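Local coordinates for cellulose biosynthesis protein BcsG (Salmonella typhimurium LT2, PDB 5OLT) that is required for cellulose biosynthesis, this chain being its zinc-binding extramembrane domain, a member of the alkaline phosphatase family, at residues D60-I66 and S210-L216; A106-R111 and E159-G164; L145-H149 and D191-L195; F249-E253 and V296-G300. One frame throughout, in Å; residues are numbered along the deposited sequence. Where two conformers were deposited one is given.

Interaction 1. Residues D60-I66 and S210-L216; sequences DLLVINI and SATFFNL
Parallel pairing inside the main beta-sheet joins strands 60-66 and 210-216, from Asp60 beside Ser210 to Ile66 beside Leu216. Leu61, Val63 and Asn65 make all the backbone bonds across: their N-H groups reach the carbonyls of Ser210, Thr212 and Phe214, and their carbonyls take the N-H of Thr212, Phe214 and Leu216. Asp60, Leu62 and Ile64 bond on the other side, with strand 259-265 and Lys258 just before it. At the N-terminal ends, with chi1 at 71°, Ser210 OG sits between backbone N and carbonyl carbon and donates to Asp60 OD1 (2.7 Å) from above the carboxylate plane; Asp60 OD2 forms a salt bridge with Arg257. A water links Leu61 O with Ser210 OG and Thr212 OG1, the latter also bonded to Trp198. Further along, Leu216 CD1 sits 3.5 Å above the centre of the Phe214 ring and touches Ile64 CG2 at 3.6 Å. The other face carries Val63 and Phe213, both against Leu109, and Asn65, whose CB is 3.9 Å from Phe213 CE1. Asn215, bonded to the zinc ligand Glu266, stands near the strand ends; Cys67, another ligand, follows Ile66. Such a metal site at C-terminal strand ends is consistent with the alkaline phosphatase family.

Interaction 2. Residues A106-R111 and E159-G164; sequences AIRLLR and EVRENG
The guanidinium of Arg111 is met at its edge and in its plane by Asn163 O, which it grips side-on with two nitrogens: NE at 3.1 Å and NH2 at 2.8 Å from that oxygen. NH2 approaches in the carbonyl plane, on a lone pair, whereas NE is tilted 22° from it. Also in the guanidinium plane, beyond NH2, a water accepts a weak bond from NH2 and a firmer one from Asn163 ND2 (2.8 Å), tying the side-chain amide into the group, and NH1 turns to Gln124 O. This is helix-helix packing at two C-terminal ends, those of helices 102-110 and 156-162. Arg111 is the first residue to leave helical geometry, and its chain runs extended from CG to NE across the gap. A positive group beside the end of helix 156-162 would be expected to suit the partial negative charge gathered there.

Beside these polar bonds the contact is greasy. Ile107 puts CD1 against Asn163 CB at 3.5 Å, with its CG2 branch close to Asn163 O. Leu110 presses on the bare backbone of Gly164, its CB 3.5 Å from Gly164 O. Toward the start of helix 102-110, where the zinc ligand Ser102 lies, the two branches of Val160 divide the work: CG1 touches Leu110 CD1 and CG2 touches Ala106 CB, each at 4.1 Å.

Interaction 3. Residues L145-H149 and D191-L195; sequences LMMDH and DLAVL
Asp148 and Asp191 bring two carboxylates together, and this is the striking polar feature of the contact. Asp148 OD2 lies only 2.4 Å from Asp191 OD1, so close that an acid proton is probably held there, although so short a distance is itself doubtful. The groups cross with their planes 34° apart. The chi1 of Asp148, 64°, sets its CG between the backbone N and the carbonyl carbon, and from there its other oxygen serves a second set of partners: OD1 accepts from His149 ND1 at 3.3 Å, nearly along its own C-O axis and in the plane of the imidazole, and also from the backbone N of Leu217. With two donors at OD1, the carboxylate probably has little freedom to turn. Asp191 sits in the first turn of its helix, where the partial positive charge would tend to make a carboxylate more acidic, while the neighbouring acid would work the other way.

In the fold, strand 142-147 is an outermost strand of the main sheet and helix 191-203 covers it, the segment axes at 159°, running back toward the adjacent parallel strand 210-216: a beta-alpha-beta crossover whose long connection also holds helix 156-162 and hairpin 178-181/187-189.

The apolar contacts lie back on the strand itself. Met146 and Val194 run antiparallel alongside each other, and in the conformer described Met146 CG is 3.5 Å and SD 3.7 Å from Val194 CG1. Met146 CE goes on to Leu195 CD2 at 4.2 Å, while the second branch of Val194, CG2, meets Asp148 CB, also at 4.2 Å.

Interaction 4. Residues F249-E253 and V296-G300; sequences FTELE and VKFFG
Phe299 stands with its edge turned to the face of Phe249, a T-shaped pair with centroids 5.4 Å apart and planes at 67°. The atom that leads is Phe299 CZ, which comes down over the Phe249 ring and lies 3.7 Å from its CG. Leu252 comes in across Phe299, nearly perpendicular, and places CD1 over the ring face, 3.7 Å from the centroid and 16° off the normal, a CH-pi contact. Glu253 adds the aliphatic part of its side chain: its CG lies at the edge of the Phe299 ring, in plane, 3.8 Å from CD2. The ring also runs close to the helix backbone, with CE2 3.3 Å from Phe249 O, an oxygen that takes the N-H of Glu253 within the helix.

Helix 234-255 here covers one face of the main sheet in the alpha/beta manner, its segment axis 9.5 Å from that of strand 291-299. Alternation along the strand sends Lys297 and Phe299 to the same face. Val261 of the adjoining antiparallel strand 259-265 touches Phe249, Leu252 and Phe299, and helix 191-203 meets Leu252 through Trp198 and Leu199.

Lys297 slants past Phe249, with CD 3.6 Å from Phe249 CD2. Its chain is extended until the last torsion, where chi4 of 60° bends the ammonium. NZ is hydrogen-bonded to His87 O, and its pairing with Glu253 OE2 at 3.9 Å, in the conformers described and so with some doubt, is a long salt bridge at the exposed side of the contact.

In the fold
Interactions 1, 3 and 4 all reach the main mixed sheet: interaction 1 pairs two strands inside it, interaction 3 sets helix 191-203 on the edge strand 142-147, and interaction 4 sets helix 234-255 on strand 291-299. Interaction 2 joins two helices on the face carrying Val63 and Phe213, which Leu109 and Leu110 cover. Interactions 1 and 3 have centres 10 Å apart and share backbone bonds between Met146 and strand 210-216; interactions 2 and 4 are furthest apart, at 26 Å. Along the chain, interactions 2 and 3 fall between the two strands of interaction 1, their segments alternating, and interaction 4 follows. Helices thus clothe both faces of a sheet that carries the zinc site.

Interaction 1. Residues D60-I66 and S210-L216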
loop_
_atom_site.group_PDB
_atom_site.type_symbol
_atom_site.label_atom_id
_atom_site.label_comp_id
_atom_site.label_asym_id
_atom_site.label_seq_id
_atom_site.Cartn_x
_atom_site.Cartn_y
_atom_site.Cartn_z
ATOM N N ASP A 60 -15.459 6.932 6.693
ATOM C CA ASP A 60 -14.973 5.567 6.485
ATOM C C ASP A 60 -13.653 5.557 5.729
ATOM O O ASP A 60 -13.489 6.300 4.747
ATOM C CB ASP A 60 -15.988 4.741 5.692
ATOM C CG ASP A 60 -17.311 4.614 6.374
ATOM O OD1 ASP A 60 -17.318 4.441 7.607
ATOM O OD2 ASP A 60 -18.365 4.650 5.660
ATOM N N LEU A 61 -12.699 4.761 6.216
ATOM C CA LEU A 61 -11.438 4.474 5.504
ATOM C C LEU A 61 -11.570 3.127 4.808
ATOM O O LEU A 61 -11.983 2.140 5.432
ATOM C CB LEU A 61 -10.243 4.441 6.488
ATOM C CG LEU A 61 -8.931 3.935 5.871
ATOM C CD1 LEU A 61 -8.383 4.933 4.867
ATOM C CD2 LEU A 61 -7.857 3.696 6.927
ATOM N N LEU A 62 -11.243 3.087 3.519
ATOM C CA LEU A 62 -11.286 1.792 2.787
ATOM C C LEU A 62 -9.924 1.617 2.131
ATOM O O LEU A 62 -9.530 2.443 1.304
ATOM C CB LEU A 62 -12.396 1.847 1.731
ATOM C CG LEU A 62 -12.453 0.691 0.754
ATOM C CD1 LEU A 62 -12.638 -0.647 1.446
ATOM C CD2 LEU A 62 -13.564 0.940 -0.261
ATOM N N VAL A 63 -9.185 0.585 2.548
ATOM C CA VAL A 63 -7.862 0.304 1.980
ATOM C C VAL A 63 -8.012 -0.870 1.019
ATOM O O VAL A 63 -8.461 -1.962 1.414
ATOM C CB VAL A 63 -6.843 -0.027 3.095
ATOM C CG1 VAL A 63 -5.489 -0.420 2.511
ATOM C CG2 VAL A 63 -6.690 1.140 4.035
ATOM N N ILE A 64 -7.664 -0.635 -0.249
ATOM C CA ILE A 64 -7.853 -1.605 -1.321
ATOM C C ILE A 64 -6.452 -2.120 -1.685
ATOM O O ILE A 64 -5.652 -1.396 -2.304
ATOM C CB ILE A 64 -8.549 -0.918 -2.537
ATOM C CG1 ILE A 64 -9.952 -0.435 -2.122
ATOM C CG2 ILE A 64 -8.602 -1.863 -3.734
ATOM C CD1 ILE A 64 -10.693 0.292 -3.218
ATOM N N ASN A 65 -6.128 -3.355 -1.259
ATOM C CA ASN A 65 -4.788 -3.905 -1.355
ATOM C C ASN A 65 -4.795 -4.963 -2.457
ATOM O O ASN A 65 -5.466 -5.984 -2.345
ATOM C CB ASN A 65 -4.438 -4.481 0.035
ATOM C CG ASN A 65 -3.045 -5.032 0.124
ATOM O OD1 ASN A 65 -2.052 -4.402 -0.320
ATOM N ND2 ASN A 65 -2.936 -6.195 0.735
ATOM N N ILE A 66 -4.100 -4.663 -3.551
ATOM C CA ILE A 66 -4.242 -5.435 -4.793
ATOM C C ILE A 66 -3.013 -6.277 -5.056
ATOM O O ILE A 66 -1.905 -5.745 -5.171
ATOM C CB ILE A 66 -4.468 -4.490 -5.998
ATOM C CG1 ILE A 66 -5.725 -3.625 -5.778
ATOM C CG2 ILE A 66 -4.539 -5.283 -7.320
ATOM C CD1 ILE A 66 -5.883 -2.501 -6.786
ATOM N N SER A 210 -15.491 3.858 10.354
ATOM C CA SER A 210 -15.037 2.485 10.131
ATOM C C SER A 210 -13.779 2.490 9.302
ATOM O O SER A 210 -13.502 3.436 8.597
ATOM C CB SER A 210 -16.101 1.639 9.446
ATOM O OG SER A 210 -16.275 2.015 8.086
ATOM N N ALA A 211 -13.047 1.392 9.389
ATOM C CA ALA A 211 -11.797 1.219 8.644
ATOM C C ALA A 211 -11.797 -0.206 8.152
ATOM O O ALA A 211 -11.890 -1.140 8.939
ATOM C CB ALA A 211 -10.586 1.492 9.523
ATOM N N THR A 212 -11.683 -0.374 6.836
ATOM C CA THR A 212 -11.775 -1.664 6.185
ATOM C C THR A 212 -10.494 -1.963 5.428
ATOM O O THR A 212 -10.003 -1.124 4.664
ATOM C CB THR A 212 -12.971 -1.671 5.196
ATOM O OG1 THR A 212 -14.152 -1.445 5.938
ATOM C CG2 THR A 212 -13.094 -2.987 4.477
ATOM N N PHE A 213 -9.984 -3.184 5.633
ATOM C CA PHE A 213 -8.899 -3.749 4.849
ATOM C C PHE A 213 -9.483 -4.716 3.841
ATOM O O PHE A 213 -10.144 -5.704 4.222
ATOM C CB PHE A 213 -7.912 -4.470 5.775
ATOM C CG PHE A 213 -6.727 -5.040 5.061
ATOM C CD1 PHE A 213 -5.760 -4.171 4.543
ATOM C CD2 PHE A 213 -6.575 -6.406 4.894
ATOM C CE1 PHE A 213 -4.639 -4.688 3.885
ATOM C CE2 PHE A 213 -5.447 -6.947 4.203
ATOM C CZ PHE A 213 -4.502 -6.060 3.697
ATOM N N PHE A 214 -9.255 -4.433 2.559
ATOM C CA PHE A 214 -9.820 -5.238 1.482
ATOM C C PHE A 214 -8.688 -5.786 0.611
ATOM O O PHE A 214 -7.942 -4.988 0.038
ATOM C CB PHE A 214 -10.775 -4.339 0.657
ATOM C CG PHE A 214 -11.398 -4.973 -0.582
ATOM C CD1 PHE A 214 -11.552 -6.374 -0.760
ATOM C CD2 PHE A 214 -11.861 -4.126 -1.613
ATOM C CE1 PHE A 214 -12.140 -6.896 -1.903
ATOM C CE2 PHE A 214 -12.465 -4.667 -2.752
ATOM C CZ PHE A 214 -12.599 -6.040 -2.909
ATOM N N ASN A 215 -8.544 -7.121 0.536
ATOM C CA ASN A 215 -7.488 -7.718 -0.276
ATOM C C ASN A 215 -8.074 -8.389 -1.524
ATOM O O ASN A 215 -9.067 -9.104 -1.442
ATOM C CB ASN A 215 -6.649 -8.720 0.544
ATOM C CG ASN A 215 -5.505 -9.268 -0.258
ATOM O OD1 ASN A 215 -5.607 -10.352 -0.828
ATOM N ND2 ASN A 215 -4.392 -8.525 -0.304
ATOM N N LEU A 216 -7.467 -8.086 -2.675
ATOM C CA LEU A 216 -7.965 -8.479 -3.997
ATOM C C LEU A 216 -6.958 -9.311 -4.765
ATOM O O LEU A 216 -5.834 -8.870 -4.975
ATOM C CB LEU A 216 -8.254 -7.226 -4.880
ATOM C CG LEU A 216 -9.344 -6.302 -4.418
ATOM C CD1 LEU A 216 -8.847 -5.439 -3.275
ATOM C CD2 LEU A 216 -9.794 -5.421 -5.575
HETATM O O HOH W 1 -14.559 1.221 6.138
#

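Interaction 2. Residues A106-R111 and E159-G164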
loop_
_atom_site.group_PDB
_atom_site.type_symbol
_atom_site.label_atom_id
_atom_site.label_comp_id
_atom_site.label_asym_id
_atom_site.label_seq_id
_atom_site.Cartn_x
_atom_site.Cartn_y
_atom_site.Cartn_z
ATOM N N ALA A 106 1.118 -7.646 2.919
ATOM C CA ALA A 106 -0.057 -7.314 3.728
ATOM C C ALA A 106 0.354 -6.963 5.156
ATOM O O ALA A 106 -0.153 -5.995 5.739
ATOM C CB ALA A 106 -1.032 -8.464 3.731
ATOM N N ILE A 107 1.312 -7.710 5.730
ATOM C CA ILE A 107 1.774 -7.394 7.068
ATOM C C ILE A 107 2.439 -6.008 7.096
ATOM O O ILE A 107 2.197 -5.226 8.018
ATOM C CB ILE A 107 2.777 -8.463 7.573
ATOM C CG1 ILE A 107 2.112 -9.856 7.608
ATOM C CG2 ILE A 107 3.231 -8.123 8.996
ATOM C CD1 ILE A 107 3.146 -10.965 7.739
ATOM N N ARG A 108 3.257 -5.684 6.084
ATOM C CA ARG A 108 3.903 -4.377 6.039
ATOM C C ARG A 108 2.842 -3.257 6.004
ATOM O O ARG A 108 2.977 -2.252 6.682
ATOM C CB ARG A 108 4.841 -4.288 4.853
ATOM C CG ARG A 108 6.099 -5.133 5.035
ATOM C CD ARG A 108 7.064 -5.013 3.855
ATOM N NE ARG A 108 8.288 -5.801 4.113
ATOM C CZ ARG A 108 9.260 -5.431 4.954
ATOM N NH1 ARG A 108 9.237 -4.252 5.580
ATOM N NH2 ARG A 108 10.287 -6.273 5.183
ATOM N N LEU A 109 1.812 -3.429 5.189
ATOM C CA LEU A 109 0.751 -2.429 5.117
ATOM C C LEU A 109 -0.014 -2.318 6.440
ATOM O O LEU A 109 -0.303 -1.202 6.902
ATOM C CB LEU A 109 -0.221 -2.821 3.988
ATOM C CG LEU A 109 -1.479 -1.948 3.788
ATOM C CD1 LEU A 109 -1.193 -0.465 3.672
ATOM C CD2 LEU A 109 -2.162 -2.424 2.528
ATOM N N LEU A 110 -0.314 -3.459 7.070
ATOM C CA LEU A 110 -1.013 -3.435 8.356
ATOM C C LEU A 110 -0.156 -2.810 9.465
ATOM O O LEU A 110 -0.697 -2.226 10.414
ATOM C CB LEU A 110 -1.562 -4.832 8.740
ATOM C CG LEU A 110 -2.640 -5.288 7.744
ATOM C CD1 LEU A 110 -2.871 -6.769 7.883
ATOM C CD2 LEU A 110 -3.941 -4.530 7.937
ATOM N N ARG A 111 1.168 -2.810 9.271
ATOM C CA ARG A 111 2.085 -2.181 10.220
ATOM C C ARG A 111 2.571 -0.813 9.704
ATOM O O ARG A 111 3.660 -0.348 10.040
ATOM C CB ARG A 111 3.249 -3.111 10.545
ATOM C CG ARG A 111 2.826 -4.382 11.256
ATOM C CD ARG A 111 4.041 -5.214 11.634
ATOM N NE ARG A 111 3.598 -6.482 12.199
ATOM C CZ ARG A 111 4.426 -7.355 12.758
ATOM N NH1 ARG A 111 5.729 -7.052 12.853
ATOM N NH2 ARG A 111 3.910 -8.477 13.269
ATOM N N GLU A 159 -1.815 -15.251 8.113
ATOM C CA GLU A 159 -0.776 -14.229 8.260
ATOM C C GLU A 159 -1.380 -12.858 8.571
ATOM O O GLU A 159 -0.879 -12.136 9.461
ATOM C CB GLU A 159 0.147 -14.154 7.021
ATOM C CG GLU A 159 0.937 -15.435 6.754
ATOM C CD GLU A 159 2.285 -15.195 6.095
ATOM O OE1 GLU A 159 2.596 -14.045 5.754
ATOM O OE2 GLU A 159 3.056 -16.162 5.922
ATOM N N VAL A 160 -2.465 -12.506 7.880
ATOM C CA VAL A 160 -3.157 -11.231 8.148
ATOM C C VAL A 160 -3.633 -11.151 9.606
ATOM O O VAL A 160 -3.505 -10.082 10.238
ATOM C CB VAL A 160 -4.337 -11.055 7.147
ATOM C CG1 VAL A 160 -5.326 -9.981 7.583
ATOM C CG2 VAL A 160 -3.795 -10.755 5.755
ATOM N N ARG A 161 -4.186 -12.258 10.130
ATOM C CA ARG A 161 -4.639 -12.307 11.531
ATOM C C ARG A 161 -3.466 -12.294 12.526
ATOM O O ARG A 161 -3.441 -11.453 13.445
ATOM C CB ARG A 161 -5.517 -13.544 11.771
ATOM C CG ARG A 161 -6.796 -13.527 10.960
ATOM C CD ARG A 161 -7.882 -14.319 11.663
ATOM N NE ARG A 161 -9.179 -13.941 11.118
ATOM C CZ ARG A 161 -10.000 -14.742 10.451
ATOM N NH1 ARG A 161 -9.688 -16.021 10.239
ATOM N NH2 ARG A 161 -11.153 -14.247 10.000
ATOM N N GLU A 162 -2.490 -13.179 12.311
ATOM C CA GLU A 162 -1.449 -13.438 13.317
ATOM C C GLU A 162 -0.343 -12.412 13.342
ATOM O O GLU A 162 0.117 -11.992 14.408
ATOM C CB GLU A 162 -0.845 -14.836 13.124
ATOM C CG GLU A 162 -1.828 -15.968 13.408
ATOM C CD GLU A 162 -1.209 -17.361 13.281
ATOM O OE1 GLU A 162 -0.040 -17.500 12.836
ATOM O OE2 GLU A 162 -1.907 -18.336 13.632
ATOM N N ASN A 163 0.141 -12.033 12.169
ATOM C CA ASN A 163 1.217 -11.051 12.086
ATOM C C ASN A 163 0.714 -9.659 11.734
ATOM O O ASN A 163 1.324 -8.651 12.121
ATOM C CB ASN A 163 2.222 -11.518 11.034
ATOM C CG ASN A 163 2.769 -12.880 11.367
ATOM O OD1 ASN A 163 2.555 -13.869 10.645
ATOM N ND2 ASN A 163 3.422 -12.946 12.471
ATOM N N GLY A 164 -0.358 -9.594 10.924
ATOM C CA GLY A 164 -0.950 -8.277 10.620
ATOM C C GLY A 164 -1.825 -7.739 11.744
ATOM O O GLY A 164 -2.186 -6.569 11.739
HETATM O O HOH W 2 3.949 -11.215 14.568
#

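Interaction 3. Residues L145-H149 and D191-L195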
loop_
_atom_site.group_PDB
_atom_site.type_symbol
_atom_site.label_atom_id
_atom_site.label_comp_id
_atom_site.label_asym_id
_atom_site.label_seq_id
_atom_site.Cartn_x
_atom_site.Cartn_y
_atom_site.Cartn_z
ATOM N N LEU A 145 -12.629 -6.641 7.758
ATOM C CA LEU A 145 -11.744 -7.367 6.856
ATOM C C LEU A 145 -12.614 -7.939 5.759
ATOM O O LEU A 145 -13.578 -8.627 6.034
ATOM C CB LEU A 145 -11.077 -8.482 7.644
ATOM C CG LEU A 145 -10.218 -9.450 6.844
ATOM C CD1 LEU A 145 -9.045 -8.710 6.184
ATOM C CD2 LEU A 145 -9.733 -10.564 7.774
ATOM N N MET A 146 -12.199 -7.680 4.520
ATOM C CA MET A 146 -12.939 -8.047 3.350
ATOM C C MET A 146 -11.965 -8.619 2.350
ATOM O O MET A 146 -10.833 -8.099 2.216
ATOM C CB MET A 146 -13.557 -6.756 2.798
ATOM C CG MET A 146 -14.593 -6.951 1.739
ATOM S SD MET A 146 -15.636 -5.476 1.675
ATOM C CE MET A 146 -14.666 -4.333 0.728
ATOM N N MET A 147 -12.386 -9.653 1.611
ATOM C CA MET A 147 -11.530 -10.171 0.525
ATOM C C MET A 147 -12.399 -10.584 -0.639
ATOM O O MET A 147 -13.607 -10.875 -0.460
ATOM C CB MET A 147 -10.688 -11.379 0.984
ATOM C CG MET A 147 -9.735 -11.059 2.121
ATOM S SD MET A 147 -8.542 -12.360 2.450
ATOM C CE MET A 147 -7.721 -11.638 3.888
ATOM N N ASP A 148 -11.805 -10.649 -1.832
ATOM C CA ASP A 148 -12.522 -11.236 -2.960
ATOM C C ASP A 148 -12.138 -12.713 -3.142
ATOM O O ASP A 148 -12.377 -13.300 -4.186
ATOM C CB ASP A 148 -12.360 -10.410 -4.237
ATOM C CG ASP A 148 -10.947 -10.356 -4.738
ATOM O OD1 ASP A 148 -10.086 -11.101 -4.255
ATOM O OD2 ASP A 148 -10.687 -9.521 -5.671
ATOM N N HIS A 149 -11.569 -13.312 -2.090
ATOM C CA HIS A 149 -11.148 -14.702 -2.131
ATOM C C HIS A 149 -11.148 -15.226 -0.705
ATOM O O HIS A 149 -11.375 -14.471 0.237
ATOM C CB HIS A 149 -9.749 -14.798 -2.779
ATOM C CG HIS A 149 -8.660 -14.129 -1.995
ATOM N ND1 HIS A 149 -8.414 -12.768 -1.972
ATOM C CD2 HIS A 149 -7.739 -14.690 -1.175
ATOM C CE1 HIS A 149 -7.376 -12.531 -1.176
ATOM N NE2 HIS A 149 -6.948 -13.688 -0.688
ATOM N N ASP A 191 -15.313 -7.983 -7.911
ATOM C CA ASP A 191 -14.924 -6.914 -6.978
ATOM C C ASP A 191 -15.979 -5.840 -6.816
ATOM O O ASP A 191 -16.146 -5.295 -5.714
ATOM C CB ASP A 191 -13.603 -6.304 -7.392
ATOM C CG ASP A 191 -12.481 -7.294 -7.197
ATOM O OD1 ASP A 191 -12.407 -7.827 -6.036
ATOM O OD2 ASP A 191 -11.749 -7.618 -8.183
ATOM N N LEU A 192 -16.690 -5.505 -7.910
ATOM C CA LEU A 192 -17.765 -4.530 -7.770
ATOM C C LEU A 192 -18.836 -5.073 -6.846
ATOM O O LEU A 192 -19.396 -4.300 -6.053
ATOM C CB LEU A 192 -18.318 -4.158 -9.137
ATOM C CG LEU A 192 -19.378 -3.057 -9.207
ATOM C CD1 LEU A 192 -18.878 -1.793 -8.497
ATOM C CD2 LEU A 192 -19.764 -2.809 -10.669
ATOM N N ALA A 193 -19.136 -6.377 -6.924
ATOM C CA ALA A 193 -20.135 -6.965 -6.003
ATOM C C ALA A 193 -19.673 -6.909 -4.546
ATOM O O ALA A 193 -20.459 -6.573 -3.657
ATOM C CB ALA A 193 -20.453 -8.390 -6.398
ATOM N N VAL A 194 -18.388 -7.203 -4.301
ATOM C CA VAL A 194 -17.840 -7.106 -2.950
ATOM C C VAL A 194 -17.948 -5.654 -2.444
ATOM O O VAL A 194 -18.346 -5.417 -1.298
ATOM C CB VAL A 194 -16.357 -7.555 -2.923
ATOM C CG1 VAL A 194 -15.739 -7.297 -1.561
ATOM C CG2 VAL A 194 -16.227 -9.044 -3.246
ATOM N N LEU A 195 -17.604 -4.683 -3.291
ATOM C CA LEU A 195 -17.582 -3.274 -2.881
ATOM C C LEU A 195 -19.013 -2.777 -2.665
ATOM O O LEU A 195 -19.242 -2.005 -1.746
ATOM C CB LEU A 195 -16.857 -2.411 -3.923
ATOM C CG LEU A 195 -15.343 -2.605 -3.880
ATOM C CD1 LEU A 195 -14.737 -2.131 -5.213
ATOM C CD2 LEU A 195 -14.739 -1.828 -2.694
#

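Interaction 4. Residues F249-E253 and V296-G300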
loop_
_atom_site.group_PDB
_atom_site.type_symbol
_atom_site.label_atom_id
_atom_site.label_comp_id
_atom_site.label_asym_id
_atom_site.label_seq_id
_atom_site.Cartn_x
_atom_site.Cartn_y
_atom_site.Cartn_z
ATOM N N PHE A 249 -16.125 3.998 -7.699
ATOM C CA PHE A 249 -15.861 5.383 -7.320
ATOM C C PHE A 249 -17.084 6.228 -7.674
ATOM O O PHE A 249 -17.485 7.104 -6.896
ATOM C CB PHE A 249 -14.612 5.905 -8.018
ATOM C CG PHE A 249 -13.313 5.388 -7.452
ATOM C CD1 PHE A 249 -13.263 4.396 -6.446
ATOM C CD2 PHE A 249 -12.111 5.924 -7.914
ATOM C CE1 PHE A 249 -12.023 3.943 -5.940
ATOM C CE2 PHE A 249 -10.893 5.490 -7.409
ATOM C CZ PHE A 249 -10.847 4.494 -6.440
ATOM N N THR A 250 -17.670 5.986 -8.843
ATOM C CA THR A 250 -18.917 6.714 -9.237
ATOM C C THR A 250 -20.077 6.467 -8.258
ATOM O O THR A 250 -20.789 7.427 -7.859
ATOM C CB THR A 250 -19.293 6.391 -10.693
ATOM O OG1 THR A 250 -18.191 6.783 -11.522
ATOM C CG2 THR A 250 -20.518 7.144 -11.123
ATOM N N GLU A 251 -20.268 5.214 -7.859
ATOM C CA GLU A 251 -21.256 4.862 -6.833
ATOM C C GLU A 251 -20.977 5.581 -5.525
ATOM O O GLU A 251 -21.919 6.078 -4.866
ATOM C CB GLU A 251 -21.351 3.347 -6.582
ATOM C CG GLU A 251 -21.999 2.556 -7.698
ATOM C CD GLU A 251 -23.339 3.157 -8.103
ATOM O OE1 GLU A 251 -24.284 3.117 -7.272
ATOM O OE2 GLU A 251 -23.441 3.689 -9.243
ATOM N N LEU A 252 -19.697 5.684 -5.164
ATOM C CA LEU A 252 -19.332 6.343 -3.906
ATOM C C LEU A 252 -19.641 7.813 -3.967
ATOM O O LEU A 252 -20.176 8.373 -2.986
ATOM C CB LEU A 252 -17.852 6.180 -3.557
ATOM C CG LEU A 252 -17.419 4.953 -2.790
ATOM C CD1 LEU A 252 -15.973 5.206 -2.429
ATOM C CD2 LEU A 252 -18.232 4.697 -1.543
ATOM N N GLU A 253 -19.313 8.456 -5.097
ATOM C CA GLU A 253 -19.642 9.873 -5.305
ATOM C C GLU A 253 -21.158 10.061 -5.138
ATOM O O GLU A 253 -21.607 10.966 -4.424
ATOM C CB GLU A 253 -19.195 10.345 -6.696
ATOM C CG GLU A 253 -17.719 10.694 -6.826
ATOM C CD GLU A 253 -17.179 10.749 -8.268
ATOM O OE1 GLU A 253 -17.936 10.544 -9.260
ATOM O OE2 GLU A 253 -15.960 10.999 -8.410
ATOM N N VAL A 296 -4.741 7.809 -3.483
ATOM C CA VAL A 296 -5.706 8.155 -2.444
ATOM C C VAL A 296 -6.770 9.013 -3.092
ATOM O O VAL A 296 -6.454 9.885 -3.903
ATOM C CB VAL A 296 -5.028 8.940 -1.296
ATOM C CG1 VAL A 296 -6.022 9.262 -0.176
ATOM C CG2 VAL A 296 -3.842 8.150 -0.719
ATOM N N LYS A 297 -8.014 8.742 -2.743
ATOM C CA LYS A 297 -9.136 9.575 -3.205
ATOM C C LYS A 297 -10.055 9.831 -2.029
ATOM O O LYS A 297 -10.378 8.915 -1.269
ATOM C CB LYS A 297 -9.934 8.860 -4.309
ATOM C CG LYS A 297 -10.955 9.735 -5.035
ATOM C CD LYS A 297 -11.481 9.040 -6.293
ATOM C CE LYS A 297 -12.615 9.843 -6.930
ATOM N NZ LYS A 297 -12.232 11.214 -7.353
ATOM N N PHE A 298 -10.483 11.079 -1.884
ATOM C CA PHE A 298 -11.477 11.434 -0.854
ATOM C C PHE A 298 -12.844 11.678 -1.488
ATOM O O PHE A 298 -12.944 12.307 -2.567
ATOM C CB PHE A 298 -11.048 12.694 -0.110
ATOM C CG PHE A 298 -9.751 12.550 0.652
ATOM C CD1 PHE A 298 -9.756 12.104 1.988
ATOM C CD2 PHE A 298 -8.529 12.884 0.053
ATOM C CE1 PHE A 298 -8.552 11.989 2.694
ATOM C CE2 PHE A 298 -7.339 12.753 0.744
ATOM C CZ PHE A 298 -7.350 12.324 2.083
ATOM N N PHE A 299 -13.874 11.147 -0.861
ATOM C CA PHE A 299 -15.251 11.283 -1.330
ATOM C C PHE A 299 -16.032 12.009 -0.254
ATOM O O PHE A 299 -15.740 11.866 0.953
ATOM C CB PHE A 299 -15.891 9.919 -1.551
ATOM C CG PHE A 299 -15.245 9.131 -2.656
ATOM C CD1 PHE A 299 -14.107 8.349 -2.415
ATOM C CD2 PHE A 299 -15.769 9.181 -3.929
ATOM C CE1 PHE A 299 -13.512 7.623 -3.427
ATOM C CE2 PHE A 299 -15.148 8.466 -4.959
ATOM C CZ PHE A 299 -14.041 7.681 -4.692
ATOM N N GLY A 300 -16.994 12.816 -0.698
ATOM C CA GLY A 300 -17.919 13.470 0.210
ATOM C C GLY A 300 -17.367 14.733 0.837
ATOM O O GLY A 300 -17.929 15.215 1.837
#